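Local coordinates for putative metal-dependent hydrolase (PDB 6KNS), which binds zinc in a metallo-beta-lactamase fold and is a putative hydrolase, possibly with 3'-tRNA processing endoribonuclease activity, at residues L126-P130 / F131-F135; T233-S236 / G237-I241. One frame throughout, in Å; residues are numbered along the deposited sequence.

Interaction 1 (L126-P130 / F131-F135)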
# COMPACT_ATOMS: atom_id res chain seq x y z
N LEU A 126 -2.75 -25.81 10.34
CA LEU A 126 -3.88 -25.12 9.67
C LEU A 126 -4.06 -25.67 8.25
O LEU A 126 -3.12 -25.65 7.44
CB LEU A 126 -3.65 -23.61 9.64
CG LEU A 126 -4.63 -22.73 8.82
CD1 LEU A 126 -5.99 -22.66 9.51
CD2 LEU A 126 -4.08 -21.35 8.60
N THR A 127 -5.26 -26.12 7.94
CA THR A 127 -5.62 -26.47 6.57
C THR A 127 -6.06 -25.24 5.77
O THR A 127 -6.90 -24.48 6.21
CB THR A 127 -6.76 -27.52 6.57
OG1 THR A 127 -6.29 -28.65 7.27
CG2 THR A 127 -7.14 -27.96 5.14
N ALA A 128 -5.48 -25.04 4.59
CA ALA A 128 -5.87 -23.96 3.66
C ALA A 128 -5.97 -24.55 2.28
O ALA A 128 -4.96 -24.66 1.55
CB ALA A 128 -4.83 -22.82 3.70
N GLY A 129 -7.18 -24.97 1.92
CA GLY A 129 -7.42 -25.71 0.69
C GLY A 129 -6.50 -26.92 0.67
O GLY A 129 -6.51 -27.69 1.61
N PRO A 130 -5.66 -27.07 -0.37
CA PRO A 130 -4.74 -28.21 -0.43
C PRO A 130 -3.46 -28.01 0.37
O PRO A 130 -2.61 -28.89 0.40
CB PRO A 130 -4.46 -28.35 -1.94
CG PRO A 130 -4.62 -26.93 -2.47
CD PRO A 130 -5.53 -26.18 -1.54
N PHE A 131 -3.32 -26.90 1.07
CA PHE A 131 -2.11 -26.69 1.89
C PHE A 131 -2.35 -26.99 3.37
O PHE A 131 -3.46 -26.82 3.87
CB PHE A 131 -1.62 -25.25 1.79
CG PHE A 131 -1.27 -24.79 0.40
CD1 PHE A 131 -0.28 -25.41 -0.32
CD2 PHE A 131 -1.92 -23.72 -0.16
CE1 PHE A 131 0.05 -24.97 -1.61
CE2 PHE A 131 -1.60 -23.26 -1.43
CZ PHE A 131 -0.61 -23.89 -2.16
N THR A 132 -1.30 -27.45 4.03
CA THR A 132 -1.26 -27.62 5.48
C THR A 132 -0.12 -26.72 5.95
O THR A 132 1.01 -26.85 5.44
CB THR A 132 -1.01 -29.09 5.88
OG1 THR A 132 -2.02 -29.92 5.30
CG2 THR A 132 -1.00 -29.28 7.42
N ILE A 133 -0.42 -25.81 6.90
CA ILE A 133 0.53 -24.83 7.41
C ILE A 133 0.78 -25.11 8.88
O ILE A 133 -0.16 -25.34 9.65
CB ILE A 133 -0.01 -23.37 7.22
CG1 ILE A 133 -0.48 -23.15 5.78
CG2 ILE A 133 1.07 -22.32 7.57
CD1 ILE A 133 -1.01 -21.77 5.54
N THR A 134 2.06 -25.09 9.27
CA THR A 134 2.47 -25.15 10.67
C THR A 134 3.37 -23.93 10.93
O THR A 134 3.89 -23.32 9.98
CB THR A 134 3.23 -26.46 11.03
OG1 THR A 134 4.23 -26.72 10.05
CG2 THR A 134 2.27 -27.71 11.17
N PHE A 135 3.56 -23.59 12.20
CA PHE A 135 4.07 -22.25 12.61
C PHE A 135 5.22 -22.36 13.60
O PHE A 135 5.27 -23.29 14.37
CB PHE A 135 2.95 -21.47 13.28
CG PHE A 135 1.75 -21.28 12.40
CD1 PHE A 135 1.71 -20.25 11.48
CD2 PHE A 135 0.72 -22.18 12.42
CE1 PHE A 135 0.63 -20.08 10.61
CE2 PHE A 135 -0.37 -22.00 11.58
CZ PHE A 135 -0.41 -20.97 10.66
O HOH W 1 -1.83 -30.55 2.62

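Interaction 2 (T233-S236 / G237-I241). With CA (calcium ion), chain E.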
# COMPACT_ATOMS: atom_id res chain seq x y z
N THR A 233 28.85 -18.70 1.20
CA THR A 233 30.08 -19.06 1.92
C THR A 233 29.72 -20.09 2.98
O THR A 233 30.57 -20.75 3.49
CB THR A 233 30.77 -17.87 2.60
OG1 THR A 233 29.91 -17.29 3.60
CG2 THR A 233 31.16 -16.84 1.54
N VAL A 234 28.43 -20.22 3.28
CA VAL A 234 27.95 -21.14 4.35
C VAL A 234 27.16 -22.29 3.73
O VAL A 234 27.40 -23.44 4.03
CB VAL A 234 27.09 -20.38 5.39
CG1 VAL A 234 26.42 -21.35 6.34
CG2 VAL A 234 27.98 -19.38 6.18
N PHE A 235 26.25 -21.98 2.81
CA PHE A 235 25.36 -22.98 2.24
C PHE A 235 25.85 -23.29 0.85
O PHE A 235 26.11 -22.38 0.08
CB PHE A 235 23.95 -22.42 2.25
CG PHE A 235 22.92 -23.25 1.57
CD1 PHE A 235 22.64 -24.54 1.99
CD2 PHE A 235 22.15 -22.71 0.56
CE1 PHE A 235 21.63 -25.31 1.38
CE2 PHE A 235 21.15 -23.46 -0.06
CZ PHE A 235 20.89 -24.76 0.36
N SER A 236 25.97 -24.57 0.53
CA SER A 236 26.50 -24.99 -0.76
C SER A 236 25.42 -25.24 -1.82
O SER A 236 25.74 -25.50 -2.97
CB SER A 236 27.36 -26.25 -0.61
OG SER A 236 26.52 -27.37 -0.46
N GLY A 237 24.14 -25.15 -1.47
CA GLY A 237 23.11 -25.28 -2.50
C GLY A 237 22.82 -23.97 -3.28
O GLY A 237 23.57 -22.99 -3.23
N GLU A 238 21.73 -24.00 -4.02
CA GLU A 238 21.29 -22.84 -4.77
C GLU A 238 20.75 -21.73 -3.86
O GLU A 238 19.93 -21.97 -2.98
CB GLU A 238 20.20 -23.25 -5.75
CG GLU A 238 19.87 -22.17 -6.79
CD GLU A 238 18.66 -22.51 -7.65
OE1 GLU A 238 18.14 -23.65 -7.55
OE2 GLU A 238 18.19 -21.63 -8.39
N VAL A 239 21.20 -20.50 -4.14
CA VAL A 239 20.76 -19.30 -3.45
C VAL A 239 20.39 -18.21 -4.49
O VAL A 239 21.21 -17.83 -5.35
CB VAL A 239 21.86 -18.72 -2.51
CG1 VAL A 239 21.30 -17.50 -1.72
CG2 VAL A 239 22.40 -19.80 -1.54
N ASN A 240 19.16 -17.70 -4.37
CA ASN A 240 18.65 -16.62 -5.19
C ASN A 240 18.23 -15.42 -4.34
O ASN A 240 17.95 -15.53 -3.14
CB ASN A 240 17.44 -17.09 -6.01
CG ASN A 240 17.82 -18.19 -6.98
OD1 ASN A 240 18.61 -17.96 -7.87
ND2 ASN A 240 17.31 -19.39 -6.78
N ILE A 241 18.22 -14.27 -4.99
CA ILE A 241 17.71 -13.02 -4.43
C ILE A 241 16.28 -12.86 -4.93
O ILE A 241 16.01 -12.94 -6.12
CB ILE A 241 18.56 -11.82 -4.91
CG1 ILE A 241 20.06 -12.02 -4.56
CG2 ILE A 241 18.07 -10.50 -4.28
CD1 ILE A 241 20.25 -12.42 -3.09
CA CA E . 16.67 -23.38 -9.51
O HOH W 2 14.83 -22.14 -8.41

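Interaction 1 (L126-P130 / F131-F135)
Leu-126 to Ala-128 pair with Phe-131 to Ile-133 as a tight antiparallel beta hairpin at one edge of a mixed sheet. The evidence is in the backbone: the N-to-C directions of segments 126-128 and 131-135 differ by 147°, close to antiparallel, and four hydrogen bonds join them as two reciprocal pairs. Leu-126 N reaches Ile-133 O at 2.7 Å, and Ile-133 N returns to Leu-126 O. Nearer the turn, Ala-128 N donates to Phe-131 O at 2.8 Å. Phe-131 N in turn donates to Ala-128 O, which closes a type II' beta turn, in which Gly-129 takes the positive phi (55°) and Pro-130 follows it. Between the bonded pairs, Thr-127 faces Thr-132 as a non-hydrogen-bonded pair. Their side chains share one face; a water there joins Pro-130 O to Thr-132 OG1.

This is the edge hairpin of one of the two sheets that pack face to face in the core of the alpha-beta/beta-alpha sandwich of the metallo-beta-lactamase fold. Its inner face carries Leu-126, Ala-128, Phe-131 and Ile-133, which meet strands 27-32, 35-39 and 60-62 of the other sheet. Within it, the Ile-133 CD1 methyl comes 4.4 Å from both Leu-126 CD2 and Ala-128 CB. With CG anti to its carbonyl carbon (chi1 -59°), Phe-135 brings ring atom CE2 back to Leu-126 CB at 4.1 Å, so the methylene meets the ring's edge. The same ring stacks on Phe-120, while the Phe-131 ring packs against Phe-30 and Tyr-35.

Interaction 2 (T233-S236 / G237-I241)
Phe-235 lays one face of its ring over the backbone of Gly-237, two residues further along the chain. Gly-237 N sits 3.5 Å above the ring plane, over its centre, and Gly-237 CA makes a CH-pi contact, 3.9 Å from the ring centroid and 24° off the normal. Placing CG opposite the backbone N (chi1 174°) swings the ring forward along the chain, beside the carbonyl carbon. Its rim is then met in plane by Glu-238 O, 3.5 Å from Phe-235 CE2, and by the Val-239 methyl CG2, 3.6 Å from Phe-235 CD2.

The ring thus lies over the connection from helix 225-231 to strand 238-241, an edge strand of the mixed sheet, which runs parallel to strand 212-216 and bonds to it through its backbone. Phe-235 also touches Ala-205 of helix 198-208, and Val-239 packs on Leu-215 and Ala-231.

The Glu-238 side chain starts out away from residues 233-236, and its extended chain carries the carboxylate to a calcium ion, held by OE1 at 2.5 Å and OE2 at 2.6 Å, with a water as a further ligand. Asn-240 ND2 donates a nearly straight bond to Glu-238 OE2, from 58° above the carboxylate plane, which should restrain the rotation of that carboxylate.

Both contacts belong to the same seven-stranded mixed sheet but lie at its two ends: the hairpin of interaction 1 supplies outermost strand 126-128 and its neighbour 131-137, whereas interaction 2 leads into outermost strand 238-241. Their centres are 27 Å apart and their nearest atoms about 19 Å, so they do not touch. They come in series along the chain, and strands 145-150, 155-158, 177-181 and 212-216 fill the sheet between them. The same sheet of the metallo-beta-lactamase fold therefore ends in an antiparallel hairpin on one side and, on the other, in a parallel strand that the chain enters from helix 225-231.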